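Local coordinates for aminopentol aminotransferase (Sphingopyxis macrogoltabida, PDB 6HBS), which catalyses the pyridoxal-phosphate-dependent deamination of aminopentol, the hydrolysed form of fumonisin B1, to its 2-keto derivative, with pyruvate as the preferred amino acceptor, at residues L30-F35 and I357-A362; H199-D204 and P374-F379; E335-G340 and F348-P353. One frame throughout, in Å; residues are numbered along the deposited sequence.

In the fold
Contact 2 is the one nearest the active site, with its centre about 10 Å from the centre of the chain. Contacts 1 and 3 have their centres about 21 Å from it. Contact 1 is buried, while contacts 2 and 3 are partly buried. The chemistry differs: one phenol-carbonyl bond and apolar packing in contact 1, a stacked ring pair in contact 2, and backbone strand pairing in contact 3. Tyr359 of contact 1 packs on Pro374 and Tyr375 of contact 2. Asp352 of contact 3 accepts hydrogen bonds from the Ile357 and Gly358 amides of contact 1. A salt bridge between Asp204 and Lys337 joins contacts 2 and 3.

Contact 1 (L30-F35 and I357-A362); sequences LLPPEF and IGYAWA
Tyr359 reaches from helix 356-367 to the loop at Leu30-Phe35 and buries the most surface of any residue here. Its OH donates to Leu30 O at 2.6 Å. The C=O...donor angle is 167°, so the phenol meets the carbonyl almost head-on. The carbonyl oxygen sits at the edge of the phenol ring, near its plane. Packing is close beside this bond, at Pro32. Pro32 crosses the tyrosine side chain at about a right angle. Its CD lies 3.5 Å from Tyr359 CD2, and its CG lies 3.6 Å from Tyr359 O. Pro32 therefore touches both the ring and the backbone of the helix. In this class-III aminotransferase, a fold-type I PLP enzyme by family, the loop between helix 5-17 and strand 39-43 is laid against helix 356-367, away from the cofactor. Pro32 to Phe35 is a type I beta turn, closed by Phe35 N to Pro32 O at 3.1 Å. The turn brings Phe35 back to the helix. Phe35 CG lies anti to its carbonyl carbon (chi1 -83°), and the CZ end of the ring reaches Ala362 CB at 3.9 Å. The methyl lies in the plane of the ring, at its edge. Tyr371 meets the same ring edge-to-face. The outer side is looser: Pro33 and Glu34, at the corner of the turn, are exposed. Leu30 is partly exposed, and its CB comes no nearer to Tyr359 OH than 4.4 Å.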
loop_
_atom_site.group_PDB
_atom_site.type_symbol
_atom_site.label_atom_id
_atom_site.label_comp_id
_atom_site.label_asym_id
_atom_site.label_seq_id
_atom_site.Cartn_x
_atom_site.Cartn_y
_atom_site.Cartn_z
ATOM N N LEU A 30 -1.326 22.204 -9.108
ATOM C CA LEU A 30 -1.536 22.527 -10.529
ATOM C C LEU A 30 -2.979 22.971 -10.812
ATOM O O LEU A 30 -3.327 23.070 -11.985
ATOM C CB LEU A 30 -1.208 21.296 -11.381
ATOM C CG LEU A 30 0.243 20.815 -11.326
ATOM C CD1 LEU A 30 0.426 19.568 -12.190
ATOM C CD2 LEU A 30 1.193 21.920 -11.761
ATOM N N LEU A 31 -3.787 23.233 -9.766
ATOM C CA LEU A 31 -5.192 23.672 -9.924
ATOM C C LEU A 31 -5.313 25.155 -9.632
ATOM O O LEU A 31 -4.442 25.733 -9.001
ATOM C CB LEU A 31 -6.098 22.875 -8.984
ATOM C CG LEU A 31 -6.351 21.432 -9.404
ATOM C CD1 LEU A 31 -7.042 20.656 -8.295
ATOM C CD2 LEU A 31 -7.162 21.372 -10.693
ATOM N N PRO A 32 -6.403 25.828 -10.065
ATOM C CA PRO A 32 -6.651 27.203 -9.624
ATOM C C PRO A 32 -6.612 27.308 -8.099
ATOM O O PRO A 32 -6.910 26.349 -7.378
ATOM C CB PRO A 32 -8.018 27.560 -10.234
ATOM C CG PRO A 32 -8.098 26.654 -11.465
ATOM C CD PRO A 32 -7.379 25.365 -11.059
ATOM N N PRO A 33 -6.233 28.483 -7.552
ATOM C CA PRO A 33 -6.024 28.626 -6.109
ATOM C C PRO A 33 -7.304 28.479 -5.280
ATOM O O PRO A 33 -7.229 28.219 -4.090
ATOM C CB PRO A 33 -5.411 30.038 -5.989
ATOM C CG PRO A 33 -5.942 30.774 -7.200
ATOM C CD PRO A 33 -5.938 29.722 -8.288
ATOM N N GLU A 34 -8.465 28.599 -5.934
ATOM C CA GLU A 34 -9.766 28.461 -5.290
ATOM C C GLU A 34 -10.025 27.021 -4.830
ATOM O O GLU A 34 -10.894 26.795 -3.998
ATOM C CB GLU A 34 -10.879 28.880 -6.253
ATOM C CG GLU A 34 -10.841 30.362 -6.599
ATOM C CD GLU A 34 -10.150 30.744 -7.893
ATOM O OE1 GLU A 34 -9.262 29.999 -8.353
ATOM O OE2 GLU A 34 -10.506 31.800 -8.431
ATOM N N PHE A 35 -9.345 26.044 -5.434
ATOM C CA PHE A 35 -9.568 24.634 -5.104
ATOM C C PHE A 35 -9.100 24.389 -3.672
ATOM O O PHE A 35 -7.961 24.698 -3.331
ATOM C CB PHE A 35 -8.894 23.704 -6.115
ATOM C CG PHE A 35 -9.724 23.474 -7.352
ATOM C CD1 PHE A 35 -9.719 24.393 -8.392
ATOM C CD2 PHE A 35 -10.557 22.375 -7.447
ATOM C CE1 PHE A 35 -10.512 24.193 -9.518
ATOM C CE2 PHE A 35 -11.366 22.178 -8.559
ATOM C CZ PHE A 35 -11.338 23.094 -9.598
ATOM N N ILE A 357 -9.092 28.525 -20.213
ATOM C CA ILE A 357 -10.564 28.535 -20.221
ATOM C C ILE A 357 -11.103 27.457 -19.272
ATOM O O ILE A 357 -11.993 27.718 -18.474
ATOM C CB ILE A 357 -11.163 28.341 -21.619
ATOM C CG1 ILE A 357 -10.622 29.353 -22.634
ATOM C CG2 ILE A 357 -12.675 28.402 -21.534
ATOM C CD1 ILE A 357 -11.138 29.112 -24.050
ATOM N N GLY A 358 -10.577 26.233 -19.417
ATOM C CA GLY A 358 -10.961 25.097 -18.612
ATOM C C GLY A 358 -10.749 25.339 -17.126
ATOM O O GLY A 358 -11.584 24.933 -16.306
ATOM N N TYR A 359 -9.613 25.950 -16.799
ATOM C CA TYR A 359 -9.238 26.268 -15.435
ATOM C C TYR A 359 -10.265 27.236 -14.863
ATOM O O TYR A 359 -10.817 27.042 -13.739
ATOM C CB TYR A 359 -7.796 26.789 -15.380
ATOM C CG TYR A 359 -6.764 25.711 -15.175
ATOM C CD1 TYR A 359 -6.788 24.529 -15.905
ATOM C CD2 TYR A 359 -5.791 25.834 -14.196
ATOM C CE1 TYR A 359 -5.829 23.538 -15.713
ATOM C CE2 TYR A 359 -4.851 24.835 -13.966
ATOM C CZ TYR A 359 -4.856 23.692 -14.737
ATOM O OH TYR A 359 -3.950 22.702 -14.495
ATOM N N ALA A 360 -10.572 28.267 -15.653
ATOM C CA ALA A 360 -11.459 29.332 -15.170
ATOM C C ALA A 360 -12.877 28.770 -14.947
ATOM O O ALA A 360 -13.534 29.077 -13.942
ATOM C CB ALA A 360 -11.442 30.493 -16.148
ATOM N N TRP A 361 -13.325 27.904 -15.853
ATOM C CA TRP A 361 -14.650 27.302 -15.803
ATOM C C TRP A 361 -14.759 26.374 -14.586
ATOM O O TRP A 361 -15.727 26.423 -13.882
ATOM C CB TRP A 361 -14.919 26.531 -17.098
ATOM C CG TRP A 361 -16.272 25.904 -17.166
ATOM C CD1 TRP A 361 -17.465 26.541 -17.398
ATOM C CD2 TRP A 361 -16.576 24.507 -17.013
ATOM N NE1 TRP A 361 -18.489 25.631 -17.383
ATOM C CE2 TRP A 361 -17.976 24.375 -17.139
ATOM C CE3 TRP A 361 -15.811 23.364 -16.745
ATOM C CZ2 TRP A 361 -18.613 23.136 -17.053
ATOM C CZ3 TRP A 361 -16.430 22.141 -16.681
ATOM C CH2 TRP A 361 -17.822 22.038 -16.795
ATOM N N ALA A 362 -13.733 25.537 -14.373
ATOM C CA ALA A 362 -13.728 24.609 -13.250
ATOM C C ALA A 362 -13.780 25.408 -11.946
ATOM O O ALA A 362 -14.514 25.057 -11.042
ATOM C CB ALA A 362 -12.507 23.683 -13.321
#

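Contact 2 (H199-D204 and P374-F379); sequences HEVFED and PYHNMF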
loop_
_atom_site.group_PDB
_atom_site.type_symbol
_atom_site.label_atom_id
_atom_site.label_comp_id
_atom_site.label_asym_id
_atom_site.label_seq_id
_atom_site.Cartn_x
_atom_site.Cartn_y
_atom_site.Cartn_z
ATOM N N HIS A 199 -7.018 7.022 -20.677
ATOM C CA HIS A 199 -7.477 7.860 -19.571
ATOM C C HIS A 199 -6.269 8.505 -18.893
ATOM O O HIS A 199 -5.758 7.995 -17.884
ATOM C CB HIS A 199 -8.426 7.102 -18.616
ATOM C CG HIS A 199 -7.981 5.760 -18.108
ATOM N ND1 HIS A 199 -6.774 5.556 -17.454
ATOM C CD2 HIS A 199 -8.630 4.574 -18.064
ATOM C CE1 HIS A 199 -6.697 4.284 -17.085
ATOM N NE2 HIS A 199 -7.830 3.660 -17.424
ATOM N N GLU A 200 -5.799 9.622 -19.471
ATOM C CA GLU A 200 -4.609 10.307 -18.953
ATOM C C GLU A 200 -4.860 11.804 -18.826
ATOM O O GLU A 200 -5.706 12.366 -19.533
ATOM C CB GLU A 200 -3.401 10.041 -19.861
ATOM C CG GLU A 200 -3.096 8.553 -20.019
ATOM C CD GLU A 200 -2.763 7.818 -18.727
ATOM O OE1 GLU A 200 -2.967 6.577 -18.658
ATOM O OE2 GLU A 200 -2.274 8.467 -17.809
ATOM N N VAL A 201 -4.026 12.437 -17.994
ATOM C CA VAL A 201 -4.115 13.854 -17.695
ATOM C C VAL A 201 -3.730 14.707 -18.908
ATOM O O VAL A 201 -2.893 14.336 -19.713
ATOM C CB VAL A 201 -3.291 14.253 -16.458
ATOM C CG1 VAL A 201 -3.843 13.566 -15.214
ATOM C CG2 VAL A 201 -1.798 13.986 -16.656
ATOM N N PHE A 202 -4.377 15.877 -18.992
ATOM C CA PHE A 202 -4.105 16.899 -20.009
ATOM C C PHE A 202 -4.306 16.363 -21.426
ATOM O O PHE A 202 -3.845 16.978 -22.371
ATOM C CB PHE A 202 -2.687 17.465 -19.845
ATOM C CG PHE A 202 -2.503 18.286 -18.596
ATOM C CD1 PHE A 202 -2.995 19.580 -18.531
ATOM C CD2 PHE A 202 -1.881 17.757 -17.479
ATOM C CE1 PHE A 202 -2.819 20.339 -17.386
ATOM C CE2 PHE A 202 -1.722 18.503 -16.324
ATOM C CZ PHE A 202 -2.203 19.789 -16.280
ATOM N N GLU A 203 -5.031 15.259 -21.587
ATOM C CA GLU A 203 -5.190 14.643 -22.881
ATOM C C GLU A 203 -6.639 14.153 -23.020
ATOM O O GLU A 203 -7.236 13.653 -22.044
ATOM C CB GLU A 203 -4.151 13.521 -23.015
ATOM C CG GLU A 203 -4.228 12.761 -24.328
ATOM C CD GLU A 203 -3.283 11.561 -24.409
ATOM O OE1 GLU A 203 -3.561 10.644 -25.210
ATOM O OE2 GLU A 203 -2.289 11.545 -23.655
ATOM N N ASP A 204 -7.190 14.291 -24.235
ATOM C CA ASP A 204 -8.509 13.778 -24.573
ATOM C C ASP A 204 -8.486 12.267 -24.381
ATOM O O ASP A 204 -7.457 11.599 -24.614
ATOM C CB ASP A 204 -8.955 14.152 -25.997
ATOM C CG ASP A 204 -9.156 15.655 -26.220
ATOM O OD1 ASP A 204 -9.728 16.336 -25.350
ATOM O OD2 ASP A 204 -8.713 16.154 -27.269
ATOM N N PRO A 374 -10.255 20.303 -14.347
ATOM C CA PRO A 374 -9.870 20.773 -15.674
ATOM C C PRO A 374 -8.795 19.971 -16.419
ATOM O O PRO A 374 -8.613 20.257 -17.612
ATOM C CB PRO A 374 -9.322 22.175 -15.367
ATOM C CG PRO A 374 -8.707 22.032 -14.027
ATOM C CD PRO A 374 -9.667 21.135 -13.284
ATOM N N TYR A 375 -8.117 18.986 -15.770
ATOM C CA TYR A 375 -7.080 18.209 -16.522
ATOM C C TYR A 375 -7.144 16.682 -16.303
ATOM O O TYR A 375 -6.532 15.939 -17.071
ATOM C CB TYR A 375 -5.686 18.827 -16.312
ATOM C CG TYR A 375 -5.065 18.675 -14.953
ATOM C CD1 TYR A 375 -4.607 17.437 -14.503
ATOM C CD2 TYR A 375 -4.898 19.767 -14.120
ATOM C CE1 TYR A 375 -4.011 17.283 -13.255
ATOM C CE2 TYR A 375 -4.318 19.628 -12.862
ATOM C CZ TYR A 375 -3.858 18.387 -12.436
ATOM O OH TYR A 375 -3.306 18.246 -11.200
ATOM N N HIS A 376 -7.895 16.206 -15.310
ATOM C CA HIS A 376 -7.969 14.794 -14.949
ATOM C C HIS A 376 -9.390 14.317 -15.183
ATOM O O HIS A 376 -10.353 15.047 -14.888
ATOM C CB HIS A 376 -7.561 14.581 -13.483
ATOM C CG HIS A 376 -7.376 13.157 -13.047
ATOM N ND1 HIS A 376 -8.436 12.267 -12.925
ATOM C CD2 HIS A 376 -6.261 12.489 -12.641
ATOM C CE1 HIS A 376 -7.983 11.097 -12.500
ATOM N NE2 HIS A 376 -6.631 11.209 -12.310
ATOM N N ASN A 377 -9.542 13.077 -15.642
ATOM C CA ASN A 377 -10.873 12.570 -15.863
ATOM C C ASN A 377 -11.636 12.527 -14.540
ATOM O O ASN A 377 -11.043 12.391 -13.458
ATOM C CB ASN A 377 -10.938 11.192 -16.525
ATOM C CG ASN A 377 -10.506 10.069 -15.609
ATOM O OD1 ASN A 377 -9.320 9.783 -15.513
ATOM N ND2 ASN A 377 -11.457 9.442 -14.916
ATOM N N MET A 378 -12.965 12.665 -14.672
ATOM C CA MET A 378 -13.896 12.605 -13.567
ATOM C C MET A 378 -14.544 11.231 -13.508
ATOM O O MET A 378 -14.225 10.338 -14.293
ATOM C CB MET A 378 -14.906 13.746 -13.717
ATOM C CG MET A 378 -14.245 15.042 -13.361
ATOM S SD MET A 378 -15.109 16.500 -13.960
ATOM C CE MET A 378 -14.533 16.531 -15.654
ATOM N N PHE A 379 -15.415 11.057 -12.518
ATOM C CA PHE A 379 -16.070 9.816 -12.234
ATOM C C PHE A 379 -17.499 10.083 -11.749
ATOM O O PHE A 379 -17.741 11.042 -11.016
ATOM C CB PHE A 379 -15.357 9.065 -11.106
ATOM C CG PHE A 379 -13.915 8.688 -11.350
ATOM C CD1 PHE A 379 -12.893 9.608 -11.183
ATOM C CD2 PHE A 379 -13.592 7.415 -11.792
ATOM C CE1 PHE A 379 -11.573 9.229 -11.383
ATOM C CE2 PHE A 379 -12.271 7.045 -12.011
ATOM C CZ PHE A 379 -11.267 7.940 -11.772
#
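Tyr375 and Phe202 lay their rings together as an offset stack. The centroids are 4.3 Å apart and the planes are only 10° from parallel. The stack is displaced toward the CB end of the tyrosine. Phe202 CZ sits over the Tyr375 ring near CG, 3.3 Å away. Tyr375 CB in turn lies over the face of the Phe202 ring, 3.5 Å from its centroid, in a CH-pi contact. Tyr375 CG is held between its own backbone N and carbonyl carbon (chi1 71°). This directs the ring across to Phe202. The backbones bind beside the rings. Phe202 N donates to Tyr375 O at 2.9 Å, in the carbonyl plane and on a lone pair, with an N-H...acceptor angle of 165°. Phe202 occupies the third position of the type II beta turn Glu200-Glu203, which turns its N-H toward the other segment. Val201 precedes it and points the same way as Tyr375. Its CB meets the edge of the tyrosine ring at CD1, 4.0 Å away, and its CG1 touches His376 CD2 at 3.7 Å. Tyr359 of helix 356-367 packs against both stacked rings. Further along, the segments approach the pyridoxal phosphate pocket, where His199 touches the cofactor. Asn377 OD1, facing His199 CB, accepts a hydrogen bond from Arg233 NH1, a residue of that pocket. His376 ND1 donates to Asn377 O at 2.7 Å, almost exactly in the imidazole plane, which helps to set the rotation of that ring. The chemistry suggests a division of roles: aromatic stacking and one straight backbone bond join the loops at Phe202, while directed polar bonds at His376 and Asn377 probably help to orient the side chains nearer the cofactor.

Contact 3 (E335-G340 and F348-P353); sequences ELKQTG and FFADDP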
loop_
_atom_site.group_PDB
_atom_site.type_symbol
_atom_site.label_atom_id
_atom_site.label_comp_id
_atom_site.label_asym_id
_atom_site.label_seq_id
_atom_site.Cartn_x
_atom_site.Cartn_y
_atom_site.Cartn_z
ATOM N N GLU A 335 -17.334 25.825 -27.217
ATOM C CA GLU A 335 -17.295 24.399 -27.596
ATOM C C GLU A 335 -16.498 23.546 -26.586
ATOM O O GLU A 335 -15.359 23.890 -26.221
ATOM C CB GLU A 335 -16.684 24.231 -28.984
ATOM C CG GLU A 335 -16.994 22.879 -29.593
ATOM C CD GLU A 335 -16.234 22.605 -30.882
ATOM O OE1 GLU A 335 -15.482 23.496 -31.303
ATOM O OE2 GLU A 335 -16.376 21.488 -31.439
ATOM N N LEU A 336 -17.089 22.411 -26.195
ATOM C CA LEU A 336 -16.433 21.423 -25.302
ATOM C C LEU A 336 -15.890 20.242 -26.104
ATOM O O LEU A 336 -16.379 19.938 -27.153
ATOM C CB LEU A 336 -17.466 20.873 -24.324
ATOM C CG LEU A 336 -18.021 21.855 -23.310
ATOM C CD1 LEU A 336 -19.019 21.158 -22.394
ATOM C CD2 LEU A 336 -16.889 22.477 -22.514
ATOM N N LYS A 337 -14.922 19.534 -25.521
ATOM C CA LYS A 337 -14.574 18.169 -25.901
ATOM C C LYS A 337 -14.861 17.275 -24.681
ATOM O O LYS A 337 -14.082 17.254 -23.728
ATOM C CB LYS A 337 -13.098 18.071 -26.304
ATOM C CG LYS A 337 -12.678 18.950 -27.476
ATOM C CD LYS A 337 -11.196 18.825 -27.844
ATOM C CE LYS A 337 -10.246 19.365 -26.787
ATOM N NZ LYS A 337 -8.842 18.940 -27.006
ATOM N N GLN A 338 -16.009 16.602 -24.700
ATOM C CA GLN A 338 -16.364 15.652 -23.652
ATOM C C GLN A 338 -16.020 14.273 -24.193
ATOM O O GLN A 338 -16.651 13.833 -25.115
ATOM C CB GLN A 338 -17.848 15.730 -23.317
ATOM C CG GLN A 338 -18.296 17.131 -22.927
ATOM C CD GLN A 338 -19.686 17.085 -22.353
ATOM O OE1 GLN A 338 -19.903 16.609 -21.234
ATOM N NE2 GLN A 338 -20.654 17.516 -23.156
ATOM N N THR A 339 -14.987 13.637 -23.625
ATOM C CA THR A 339 -14.411 12.431 -24.202
ATOM C C THR A 339 -14.367 11.308 -23.169
ATOM O O THR A 339 -14.424 11.537 -21.966
ATOM C CB THR A 339 -13.019 12.716 -24.785
ATOM O OG1 THR A 339 -12.134 13.205 -23.773
ATOM C CG2 THR A 339 -13.100 13.721 -25.920
ATOM N N GLY A 340 -14.230 10.097 -23.695
ATOM C CA GLY A 340 -14.349 8.873 -22.970
ATOM C C GLY A 340 -15.782 8.618 -22.526
ATOM O O GLY A 340 -16.701 9.378 -22.817
ATOM N N PHE A 348 -12.936 18.976 -21.459
ATOM C CA PHE A 348 -12.076 20.048 -21.839
ATOM C C PHE A 348 -12.823 21.043 -22.750
ATOM O O PHE A 348 -13.919 20.749 -23.256
ATOM C CB PHE A 348 -10.882 19.494 -22.625
ATOM C CG PHE A 348 -9.858 18.686 -21.857
ATOM C CD1 PHE A 348 -9.918 18.522 -20.480
ATOM C CD2 PHE A 348 -8.802 18.091 -22.538
ATOM C CE1 PHE A 348 -8.962 17.769 -19.805
ATOM C CE2 PHE A 348 -7.864 17.321 -21.863
ATOM C CZ PHE A 348 -7.933 17.180 -20.497
ATOM N N PHE A 349 -12.196 22.200 -22.970
ATOM C CA PHE A 349 -12.647 23.175 -23.962
ATOM C C PHE A 349 -11.883 23.003 -25.288
ATOM O O PHE A 349 -10.660 22.834 -25.308
ATOM C CB PHE A 349 -12.502 24.576 -23.381
ATOM C CG PHE A 349 -13.574 24.909 -22.382
ATOM C CD1 PHE A 349 -13.511 24.422 -21.084
ATOM C CD2 PHE A 349 -14.649 25.702 -22.735
ATOM C CE1 PHE A 349 -14.512 24.689 -20.161
ATOM C CE2 PHE A 349 -15.651 25.971 -21.809
ATOM C CZ PHE A 349 -15.584 25.463 -20.528
ATOM N N ALA A 350 -12.604 23.081 -26.414
ATOM C CA ALA A 350 -11.931 23.150 -27.729
ATOM C C ALA A 350 -11.099 24.441 -27.782
ATOM O O ALA A 350 -11.470 25.409 -27.178
ATOM C CB ALA A 350 -12.943 23.087 -28.856
ATOM N N ASP A 351 -9.939 24.404 -28.446
ATOM C CA ASP A 351 -9.094 25.611 -28.719
ATOM C C ASP A 351 -8.662 26.281 -27.415
ATOM O O ASP A 351 -8.716 27.526 -27.302
ATOM C CB ASP A 351 -9.834 26.640 -29.583
ATOM C CG ASP A 351 -10.406 26.037 -30.849
ATOM O OD1 ASP A 351 -9.636 25.358 -31.545
ATOM O OD2 ASP A 351 -11.631 26.209 -31.095
ATOM N N ASP A 352 -8.224 25.464 -26.445
ATOM C CA ASP A 352 -7.818 25.949 -25.100
ATOM C C ASP A 352 -6.450 25.348 -24.763
ATOM O O ASP A 352 -6.262 24.697 -23.740
ATOM C CB ASP A 352 -8.918 25.603 -24.094
ATOM C CG ASP A 352 -8.658 26.058 -22.675
ATOM O OD1 ASP A 352 -7.980 27.066 -22.506
ATOM O OD2 ASP A 352 -9.168 25.390 -21.744
ATOM N N PRO A 353 -5.420 25.551 -25.608
ATOM C CA PRO A 353 -4.188 24.773 -25.490
ATOM C C PRO A 353 -3.403 25.016 -24.192
ATOM O O PRO A 353 -2.643 24.127 -23.784
ATOM C CB PRO A 353 -3.386 25.187 -26.737
ATOM C CG PRO A 353 -3.914 26.559 -27.082
ATOM C CD PRO A 353 -5.383 26.528 -26.705
HETATM O O HOH W 1 -13.885 26.284 -26.551
#
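Lys337 and Phe348 form a hydrogen-bonded antiparallel pair in the beta hairpin of strands 336-339 and 346-349. Lys337 N donates to Phe348 O at 2.8 Å, and Phe348 N returns a bond to Lys337 O at 3.1 Å. Ala350 N continues the pairing to Glu335 O at 2.9 Å. Leu336 and Phe349 are the neighbouring non-hydrogen-bonded pair. Leu336 CD2 sits over the centre of the Phe349 ring, 3.7 Å from its centroid, in a CH-pi contact only 9° off the ring normal. Leu336 CG lies beside the backbone N (chi1 -67°), with CD2 turned over the phenyl face. At the exposed end, the extended side chain of Glu335 runs alongside the Ala350 methyl.

The next shell differs on the two faces of the hairpin. On the Leu336 and Phe349 face, Phe400 of helix 386-405 touches both side chains, and Trp361 meets the Phe349 ring edge-to-face. On the other face, Lys337 bends at chi3 (-67°). Its CE passes near Phe349 O, and its NZ forms a salt bridge with Asp204. Phe355 meets the Phe348 ring edge-to-face. Beyond the strand pair, one water donates to two carbonyls, Glu335 O at 2.8 Å and Ala350 O at 2.6 Å, and lies at the edge of the Phe349 ring, in its plane.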